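Local coordinates for putative cell adhesion protein (Parabacteroides distasonis, PDB 3LIU) that probably serves as a fimbrial subunit of the FimA/Mfa1 family, building pili that take part in cell adhesion, at residues Val175-Leu180 and Asn279-Val284; Leu200-Ile205 and Val240-Leu245; Lys209-Val214 and Ile223-Phe228. All blocks are in the same frame, centred on the assembly; numbering follows the deposited sequence.

Interaction 1 of 3, residues Val175-Leu180 and Asn279-Val284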
loop_
_atom_site.group_PDB
_atom_site.type_symbol
_atom_site.label_atom_id
_atom_site.label_comp_id
_atom_site.label_asym_id
_atom_site.label_seq_id
_atom_site.Cartn_x
_atom_site.Cartn_y
_atom_site.Cartn_z
ATOM N N VAL A 175 -1.915 -1.601 -2.276
ATOM C CA VAL A 175 -0.889 -0.741 -1.729
ATOM C C VAL A 175 -1.534 0.596 -1.267
ATOM O O VAL A 175 -2.657 0.920 -1.665
ATOM C CB VAL A 175 0.269 -0.434 -2.739
ATOM C CG1 VAL A 175 1.136 -1.669 -3.009
ATOM C CG2 VAL A 175 -0.286 0.128 -4.035
ATOM N N ALA A 176 -0.788 1.345 -0.456
ATOM C CA ALA A 176 -1.076 2.745 -0.069
ATOM C C ALA A 176 0.005 3.611 -0.674
ATOM O O ALA A 176 1.100 3.109 -0.996
ATOM C CB ALA A 176 -1.088 2.929 1.497
ATOM N N SER A 177 -0.289 4.916 -0.813
ATOM C CA SER A 177 0.653 5.868 -1.372
ATOM C C SER A 177 1.026 6.846 -0.290
ATOM O O SER A 177 0.129 7.367 0.378
ATOM C CB SER A 177 -0.001 6.635 -2.510
ATOM O OG SER A 177 0.785 7.775 -2.860
ATOM N N ILE A 178 2.326 7.067 -0.067
ATOM C CA ILE A 178 2.760 8.008 0.950
ATOM C C ILE A 178 3.639 9.060 0.295
ATOM O O ILE A 178 4.593 8.733 -0.447
ATOM C CB ILE A 178 3.530 7.322 2.136
ATOM C CG1 ILE A 178 2.647 6.302 2.836
ATOM C CG2 ILE A 178 4.012 8.355 3.159
ATOM C CD1 ILE A 178 3.370 5.442 3.948
ATOM N N ALA A 179 3.334 10.319 0.556
ATOM C CA ALA A 179 4.120 11.434 -0.003
ATOM C C ALA A 179 4.236 12.583 0.976
ATOM O O ALA A 179 3.339 12.805 1.797
ATOM C CB ALA A 179 3.512 11.920 -1.293
ATOM N N LEU A 180 5.372 13.282 0.891
ATOM C CA LEU A 180 5.617 14.517 1.580
ATOM C C LEU A 180 5.100 15.652 0.696
ATOM O O LEU A 180 5.648 15.917 -0.392
ATOM C CB LEU A 180 7.127 14.719 1.853
ATOM C CG LEU A 180 7.513 16.002 2.603
ATOM C CD1 LEU A 180 7.152 15.927 4.085
ATOM C CD2 LEU A 180 8.998 16.369 2.407
ATOM N N ASN A 279 6.217 15.662 -3.038
ATOM C CA ASN A 279 5.182 15.015 -3.774
ATOM C C ASN A 279 5.554 13.681 -4.445
ATOM O O ASN A 279 4.763 13.135 -5.151
ATOM C CB ASN A 279 4.566 16.010 -4.766
ATOM C CG ASN A 279 4.021 17.246 -4.057
ATOM O OD1 ASN A 279 4.299 18.371 -4.440
ATOM N ND2 ASN A 279 3.271 17.030 -3.003
ATOM N N HIS A 280 6.748 13.158 -4.223
ATOM C CA HIS A 280 7.082 11.867 -4.755
ATOM C C HIS A 280 6.320 10.807 -3.948
ATOM O O HIS A 280 6.392 10.762 -2.703
ATOM C CB HIS A 280 8.577 11.609 -4.648
ATOM C CG HIS A 280 8.963 10.241 -5.075
ATOM N ND1 HIS A 280 9.122 9.899 -6.403
ATOM C CD2 HIS A 280 9.153 9.107 -4.361
ATOM C CE1 HIS A 280 9.437 8.618 -6.479
ATOM N NE2 HIS A 280 9.451 8.111 -5.260
ATOM N N GLU A 281 5.605 9.948 -4.643
ATOM C CA GLU A 281 4.781 8.949 -3.949
ATOM C C GLU A 281 5.573 7.664 -3.693
ATOM O O GLU A 281 6.273 7.198 -4.589
ATOM C CB GLU A 281 3.536 8.629 -4.749
ATOM C CG GLU A 281 2.523 9.747 -4.730
ATOM C CD GLU A 281 1.316 9.482 -5.620
ATOM O OE1 GLU A 281 0.720 8.368 -5.588
ATOM O OE2 GLU A 281 0.951 10.412 -6.345
ATOM N N PHE A 282 5.470 7.132 -2.463
ATOM C CA PHE A 282 6.058 5.862 -2.086
ATOM C C PHE A 282 4.920 4.887 -1.879
ATOM O O PHE A 282 3.948 5.227 -1.215
ATOM C CB PHE A 282 6.814 5.986 -0.735
ATOM C CG PHE A 282 8.020 6.910 -0.783
ATOM C CD1 PHE A 282 9.214 6.497 -1.365
ATOM C CD2 PHE A 282 7.947 8.197 -0.286
ATOM C CE1 PHE A 282 10.347 7.364 -1.404
ATOM C CE2 PHE A 282 9.058 9.049 -0.333
ATOM C CZ PHE A 282 10.258 8.617 -0.885
ATOM N N TYR A 283 5.088 3.658 -2.365
ATOM C CA TYR A 283 4.102 2.627 -2.257
ATOM C C TYR A 283 4.506 1.609 -1.200
ATOM O O TYR A 283 5.644 1.113 -1.184
ATOM C CB TYR A 283 3.907 1.903 -3.601
ATOM C CG TYR A 283 3.537 2.759 -4.773
ATOM C CD1 TYR A 283 2.617 3.818 -4.636
ATOM C CD2 TYR A 283 4.088 2.527 -6.029
ATOM C CE1 TYR A 283 2.297 4.638 -5.713
ATOM C CE2 TYR A 283 3.738 3.311 -7.115
ATOM C CZ TYR A 283 2.836 4.352 -6.955
ATOM O OH TYR A 283 2.505 5.155 -8.023
ATOM N N VAL A 284 3.539 1.271 -0.345
ATOM C CA VAL A 284 3.801 0.409 0.797
ATOM C C VAL A 284 2.570 -0.466 0.963
ATOM O O VAL A 284 1.491 -0.133 0.431
ATOM C CB VAL A 284 4.066 1.233 2.129
ATOM C CG1 VAL A 284 5.294 2.087 2.027
ATOM C CG2 VAL A 284 2.870 2.102 2.495
HETATM O O HOH W 1 7.586 12.469 -0.828
#
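I178 lays its CD1 methyl against CG2 of V284, 3.7 Å away, the two branched side chains crossing at about a right angle on the face they share with A176 and F282. Beneath them runs a short antiparallel beta pairing that joins strand 282-284 to strand 172-185, part of the beta framework of this FimA-family subunit. A176 with V284 and I178 with F282 are hydrogen-bonded pairs, while S177 and Y283 between them form a non-hydrogen-bonded pair. The bonds are short and fairly straight: I178 N reaches F282 O at 2.7 Å, and A176 N meets V284 O at 2.9 Å. Beyond this pairing N279 N still binds L180 O, and a water molecule joins L180 N to H280 O, so the backbones are already linked before segment 279-284 settles into the pairing. F282 turns the edge of its ring toward I178 O, while the H280 ring brings CD2 over one of its faces, 3.6 Å above the plane. On this side the sheet is covered by strand 193-213, with I205 packed on F282 and A208 on V284. Along its other edge, segment 175-180 pairs in parallel with strand 358-366.

The face bearing S177 and Y283 carries a more polar contact. A chi1 of 166° swings the S177 hydroxyl to the side opposite its backbone N, next to E281. That glutamate extends its chain beyond CG, and its other oxygen, OE2, makes a salt bridge with K359, so each carboxylate oxygen has a partner, which probably limits its rotation. The hydroxyl does not come in flat: S177 OG donates to E281 OE1 over 2.8 Å from above the carboxylate, 39° out of its plane.

Interaction 2 of 3, residues Leu200-Ile205 and Val240-Leu245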
loop_
_atom_site.group_PDB
_atom_site.type_symbol
_atom_site.label_atom_id
_atom_site.label_comp_id
_atom_site.label_asym_id
_atom_site.label_seq_id
_atom_site.Cartn_x
_atom_site.Cartn_y
_atom_site.Cartn_z
ATOM N N LEU A 200 15.409 20.836 2.271
ATOM C CA LEU A 200 15.199 19.413 2.175
ATOM C C LEU A 200 16.270 18.716 1.317
ATOM O O LEU A 200 16.504 19.132 0.207
ATOM C CB LEU A 200 13.797 19.141 1.609
ATOM C CG LEU A 200 13.426 17.666 1.504
ATOM C CD1 LEU A 200 13.224 17.073 2.940
ATOM C CD2 LEU A 200 12.176 17.523 0.629
ATOM N N LYS A 201 16.884 17.650 1.836
ATOM C CA LYS A 201 17.894 16.863 1.084
ATOM C C LYS A 201 17.424 15.466 0.699
ATOM O O LYS A 201 17.768 14.981 -0.378
ATOM C CB LYS A 201 19.178 16.724 1.888
ATOM C CG LYS A 201 20.039 18.012 1.941
ATOM C CD LYS A 201 21.407 17.706 2.606
ATOM C CE LYS A 201 22.472 18.802 2.384
ATOM N NZ LYS A 201 23.302 19.091 3.649
ATOM N N GLU A 202 16.635 14.826 1.567
ATOM C CA GLU A 202 16.226 13.428 1.349
ATOM C C GLU A 202 14.894 13.133 2.057
ATOM O O GLU A 202 14.580 13.705 3.107
ATOM C CB GLU A 202 17.327 12.471 1.874
ATOM C CG GLU A 202 17.080 10.962 1.642
ATOM C CD GLU A 202 17.672 10.443 0.332
ATOM O OE1 GLU A 202 18.290 11.238 -0.396
ATOM O OE2 GLU A 202 17.535 9.235 0.024
ATOM N N VAL A 203 14.116 12.227 1.472
ATOM C CA VAL A 203 12.941 11.676 2.101
ATOM C C VAL A 203 13.030 10.158 2.026
ATOM O O VAL A 203 13.446 9.605 0.994
ATOM C CB VAL A 203 11.660 12.165 1.390
ATOM C CG1 VAL A 203 10.419 11.689 2.135
ATOM C CG2 VAL A 203 11.655 13.716 1.274
ATOM N N PHE A 204 12.707 9.461 3.106
ATOM C CA PHE A 204 12.658 7.996 3.038
ATOM C C PHE A 204 11.649 7.375 3.984
ATOM O O PHE A 204 11.142 8.037 4.899
ATOM C CB PHE A 204 14.074 7.351 3.159
ATOM C CG PHE A 204 14.654 7.303 4.568
ATOM C CD1 PHE A 204 15.187 8.422 5.149
ATOM C CD2 PHE A 204 14.683 6.111 5.279
ATOM C CE1 PHE A 204 15.744 8.386 6.423
ATOM C CE2 PHE A 204 15.236 6.046 6.564
ATOM C CZ PHE A 204 15.790 7.186 7.130
ATOM N N ILE A 205 11.347 6.102 3.723
ATOM C CA ILE A 205 10.370 5.372 4.499
ATOM C C ILE A 205 11.053 4.255 5.275
ATOM O O ILE A 205 11.967 3.615 4.736
ATOM C CB ILE A 205 9.298 4.728 3.576
ATOM C CG1 ILE A 205 8.615 5.783 2.716
ATOM C CG2 ILE A 205 8.273 3.887 4.416
ATOM C CD1 ILE A 205 7.933 6.931 3.453
ATOM N N VAL A 240 12.948 -0.774 4.135
ATOM C CA VAL A 240 13.472 0.501 4.538
ATOM C C VAL A 240 14.307 1.064 3.389
ATOM O O VAL A 240 15.028 0.320 2.688
ATOM C CB VAL A 240 14.306 0.433 5.858
ATOM C CG1 VAL A 240 15.629 -0.402 5.701
ATOM C CG2 VAL A 240 14.604 1.818 6.354
ATOM N N GLY A 241 14.240 2.380 3.215
ATOM C CA GLY A 241 14.847 3.031 2.041
ATOM C C GLY A 241 16.361 3.198 2.065
ATOM O O GLY A 241 17.021 3.251 1.003
ATOM N N LEU A 242 16.905 3.279 3.275
ATOM C CA LEU A 242 18.332 3.437 3.503
ATOM C C LEU A 242 18.808 2.556 4.655
ATOM O O LEU A 242 18.029 2.247 5.572
ATOM C CB LEU A 242 18.634 4.910 3.869
ATOM C CG LEU A 242 18.316 5.940 2.793
ATOM C CD1 LEU A 242 18.235 7.360 3.412
ATOM C CD2 LEU A 242 19.310 5.818 1.652
ATOM N N LEU A 243 20.090 2.179 4.610
ATOM C CA LEU A 243 20.754 1.485 5.697
ATOM C C LEU A 243 21.785 2.429 6.352
ATOM O O LEU A 243 22.322 3.319 5.720
ATOM C CB LEU A 243 21.428 0.207 5.216
ATOM C CG LEU A 243 20.547 -0.830 4.527
ATOM C CD1 LEU A 243 21.405 -2.012 3.907
ATOM C CD2 LEU A 243 19.548 -1.341 5.522
ATOM N N PHE A 244 22.026 2.241 7.642
ATOM C CA PHE A 244 22.950 3.102 8.372
ATOM C C PHE A 244 24.043 2.236 9.015
ATOM O O PHE A 244 23.981 0.995 8.976
ATOM C CB PHE A 244 22.176 3.987 9.371
ATOM C CG PHE A 244 21.238 4.940 8.697
ATOM C CD1 PHE A 244 19.936 4.559 8.385
ATOM C CD2 PHE A 244 21.681 6.198 8.282
ATOM C CE1 PHE A 244 19.076 5.448 7.713
ATOM C CE2 PHE A 244 20.828 7.062 7.609
ATOM C CZ PHE A 244 19.524 6.681 7.340
ATOM N N LEU A 245 25.099 2.866 9.510
ATOM C CA LEU A 245 26.212 2.072 10.089
ATOM C C LEU A 245 25.768 1.425 11.412
ATOM O O LEU A 245 24.995 2.012 12.189
ATOM C CB LEU A 245 27.486 2.915 10.287
ATOM C CG LEU A 245 28.329 3.089 9.033
ATOM C CD1 LEU A 245 29.458 4.016 9.370
ATOM C CD2 LEU A 245 28.826 1.736 8.505
#
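A single aromatic ring, that of F204, carries most of this contact and is met in three different ways by four residues of one irregular segment. L242 comes over a face: its CD1 methyl sits 3.9 Å from the ring centroid, 20° off the normal, in a CH-pi contact, and the two side chains cross at about a right angle. V240 CG2 and the backbone N of G241 lie instead at the rim, near the ring plane. F204 and F244 point toward each other from opposite directions, CE1 of F244 lying 3.8 Å from F204 CZ, with the two planes inclined at 45°. F204 reaches this position because its CG is tucked between the backbone N and the carbonyl carbon (chi1 77°), which turns the ring toward 240-245. Cutting F204 back to an alanine would remove the ring under the L242 methyl and is likely to cost F244 and V240 a packing partner, leaving a gap between strand and loop.

The backbones are joined by one hydrogen bond, G241 N to I205 O at 3.0 Å. V240 CA adds a weaker CA-H...O contact to the same oxygen. Past G241 the backbones separate and side chains alone bridge them; L242 CD1 also comes within 3.9 Å of E202 OE2.

Strand 193-213, which holds F204, is flanked by strand 308-319, where K201 and E202 both face K312 in a classic beta bulge, and by strand 268-270, whose A268 touches both F204 and L242; Y332 of strand 326-336 packs against F204 and F244 alike.

Interaction 3 of 3, residues Lys209-Val214 and Ile223-Phe228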
loop_
_atom_site.group_PDB
_atom_site.type_symbol
_atom_site.label_atom_id
_atom_site.label_comp_id
_atom_site.label_asym_id
_atom_site.label_seq_id
_atom_site.Cartn_x
_atom_site.Cartn_y
_atom_site.Cartn_z
ATOM N N LYS A 209 5.788 -2.522 5.747
ATOM C CA LYS A 209 5.551 -3.957 5.625
ATOM C C LYS A 209 5.749 -4.332 4.163
ATOM O O LYS A 209 5.174 -3.720 3.259
ATOM C CB LYS A 209 4.202 -4.365 6.170
ATOM C CG LYS A 209 4.208 -4.430 7.686
ATOM C CD LYS A 209 3.027 -5.111 8.287
ATOM C CE LYS A 209 3.186 -5.242 9.819
ATOM N NZ LYS A 209 2.021 -5.848 10.491
ATOM N N GLY A 210 6.628 -5.301 3.930
ATOM C CA GLY A 210 6.966 -5.673 2.574
ATOM C C GLY A 210 6.216 -6.870 2.081
ATOM O O GLY A 210 6.463 -7.343 0.972
ATOM N N VAL A 211 5.299 -7.368 2.916
ATOM C CA VAL A 211 4.412 -8.485 2.562
ATOM C C VAL A 211 2.969 -8.124 2.911
ATOM O O VAL A 211 2.709 -7.327 3.826
ATOM C CB VAL A 211 4.754 -9.808 3.280
ATOM C CG1 VAL A 211 6.086 -10.410 2.819
ATOM C CG2 VAL A 211 4.732 -9.614 4.831
ATOM N N SER A 212 2.042 -8.739 2.176
ATOM C CA SER A 212 0.580 -8.520 2.314
ATOM C C SER A 212 -0.177 -9.739 1.798
ATOM O O SER A 212 0.319 -10.492 0.951
ATOM C CB SER A 212 0.126 -7.273 1.517
ATOM O OG SER A 212 -1.309 -7.101 1.494
ATOM N N SER A 213 -1.385 -9.947 2.288
ATOM C CA SER A 213 -2.326 -10.864 1.610
ATOM C C SER A 213 -2.755 -10.214 0.264
ATOM O O SER A 213 -2.752 -8.998 0.135
ATOM C CB SER A 213 -3.561 -11.117 2.499
ATOM O OG SER A 213 -3.185 -11.858 3.633
ATOM N N VAL A 214 -3.137 -11.024 -0.711
ATOM C CA VAL A 214 -3.499 -10.514 -2.019
ATOM C C VAL A 214 -4.927 -9.921 -2.038
ATOM O O VAL A 214 -5.200 -9.018 -2.812
ATOM C CB VAL A 214 -3.314 -11.575 -3.122
ATOM C CG1 VAL A 214 -4.368 -12.690 -3.051
ATOM C CG2 VAL A 214 -3.287 -10.905 -4.497
ATOM N N ILE A 223 -5.933 -6.550 4.525
ATOM C CA ILE A 223 -5.100 -7.552 3.896
ATOM C C ILE A 223 -3.717 -7.575 4.558
ATOM O O ILE A 223 -2.780 -8.193 4.060
ATOM C CB ILE A 223 -4.924 -7.289 2.369
ATOM C CG1 ILE A 223 -4.473 -5.858 2.119
ATOM C CG2 ILE A 223 -6.233 -7.668 1.611
ATOM C CD1 ILE A 223 -4.192 -5.477 0.636
ATOM N N GLU A 224 -3.582 -6.843 5.653
ATOM C CA GLU A 224 -2.338 -6.757 6.409
ATOM C C GLU A 224 -1.917 -8.112 6.922
ATOM O O GLU A 224 -2.748 -8.885 7.425
ATOM C CB GLU A 224 -2.527 -5.835 7.637
ATOM C CG GLU A 224 -1.234 -5.633 8.488
ATOM C CD GLU A 224 -1.422 -4.637 9.631
ATOM O OE1 GLU A 224 -2.555 -4.178 9.833
ATOM O OE2 GLU A 224 -0.428 -4.281 10.305
ATOM N N LYS A 225 -0.620 -8.381 6.852
ATOM C CA LYS A 225 -0.042 -9.582 7.464
ATOM C C LYS A 225 0.435 -9.266 8.873
ATOM O O LYS A 225 1.165 -8.293 9.084
ATOM C CB LYS A 225 1.165 -10.059 6.679
ATOM C CG LYS A 225 0.894 -10.720 5.328
ATOM C CD LYS A 225 -0.134 -11.859 5.407
ATOM C CE LYS A 225 -0.012 -12.778 4.179
ATOM N NZ LYS A 225 -1.091 -13.796 4.091
ATOM N N ASP A 226 0.018 -10.093 9.836
ATOM C CA ASP A 226 0.587 -10.044 11.165
ATOM C C ASP A 226 2.048 -10.431 11.087
ATOM O O ASP A 226 2.425 -11.283 10.284
ATOM C CB ASP A 226 -0.111 -11.023 12.097
ATOM C CG ASP A 226 -1.485 -10.610 12.453
ATOM O OD1 ASP A 226 -1.911 -9.494 12.144
ATOM O OD2 ASP A 226 -2.149 -11.411 13.086
ATOM N N PHE A 227 2.864 -9.817 11.928
ATOM C CA PHE A 227 4.310 -10.126 12.017
ATOM C C PHE A 227 4.614 -10.760 13.360
ATOM O O PHE A 227 3.865 -10.593 14.318
ATOM C CB PHE A 227 5.148 -8.858 11.833
ATOM C CG PHE A 227 5.454 -8.490 10.398
ATOM C CD1 PHE A 227 4.498 -8.646 9.368
ATOM C CD2 PHE A 227 6.663 -7.885 10.097
ATOM C CE1 PHE A 227 4.772 -8.215 8.065
ATOM C CE2 PHE A 227 6.962 -7.447 8.788
ATOM C CZ PHE A 227 6.040 -7.602 7.776
ATOM N N PHE A 228 5.724 -11.489 13.428
ATOM C CA PHE A 228 6.117 -12.196 14.640
ATOM C C PHE A 228 5.024 -13.181 15.123
ATOM O O PHE A 228 4.362 -13.805 14.282
ATOM C CB PHE A 228 6.582 -11.185 15.696
ATOM C CG PHE A 228 7.773 -10.395 15.246
ATOM C CD1 PHE A 228 9.012 -11.017 15.110
ATOM C CD2 PHE A 228 7.651 -9.085 14.868
ATOM C CE1 PHE A 228 10.113 -10.318 14.627
ATOM C CE2 PHE A 228 8.764 -8.368 14.408
ATOM C CZ PHE A 228 9.982 -8.978 14.293
HETATM O O HOH W 2 0.772 -6.158 5.418
HETATM O O HOH W 3 -4.213 -10.659 5.865
#
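K209 runs antiparallel to the F227 side chain, its extended chain laid over one face of the ring. CE lies over that face, offset toward the rim, 3.9 Å from the ring centroid and 19° off the normal in a CH-pi contact, with CG and CD near CE1 and CZ and the ammonium group beyond the ring. V211 adds its CG2 methyl obliquely, 3.5 Å from F227 CE1. Past the ring, K209 NZ donates to E224 OE2 at 2.9 Å in a salt bridge, approaching on the anti side of the carboxylate and 17° out of its plane. The same nitrogen also donates to K225 O, and a second salt bridge, to E291, lies beyond the two segments. E224 is itself held, since T288 binds its OE1.

K225 runs roughly at right angles to K209. With its chain bent at chi2 (-52°), it passes over the backbone of S212, CG lying 3.7 Å from S212 CA, and gives its NZ to S213 OG at 2.9 Å; E111 supplies the charge partner. S213 N donates to I223 O. S212 OG donates to the carbonyl O of the next residue, S213, and I223 CD1 lies 3.4 Å from that hydroxyl. Two waters complete the join, one between V211 O and K225 N, the other between S213 OG and E224 O.

The contact thus ties the end of strand 193-213 to the following loop. Both lysines are buried yet meet carboxylates as well as neutral oxygens, so their positive charges are probably well compensated, and the apolar stem of K209 lets F227 pack beside a charged group.

All three contacts draw on two consecutive strands, 172-185 and 193-213. Interaction 1 spans the longest loop, and both others fall within the chain it encloses; interaction 3 in turn falls between the segments of interaction 2. Interactions 1 and 2, centres 14 Å apart, share a hydrophobic layer: F282 CG lies 3.7 Å from I205 CG1, and L180 CD2 is 3.8 Å from L200 CD2. Interactions 2 and 3 use successive parts of strand 193-213, with centres 22 Å apart and no touch apart from that continuity. Interaction 3 approaches interaction 1 to about 5 Å between nearest atoms without touching it.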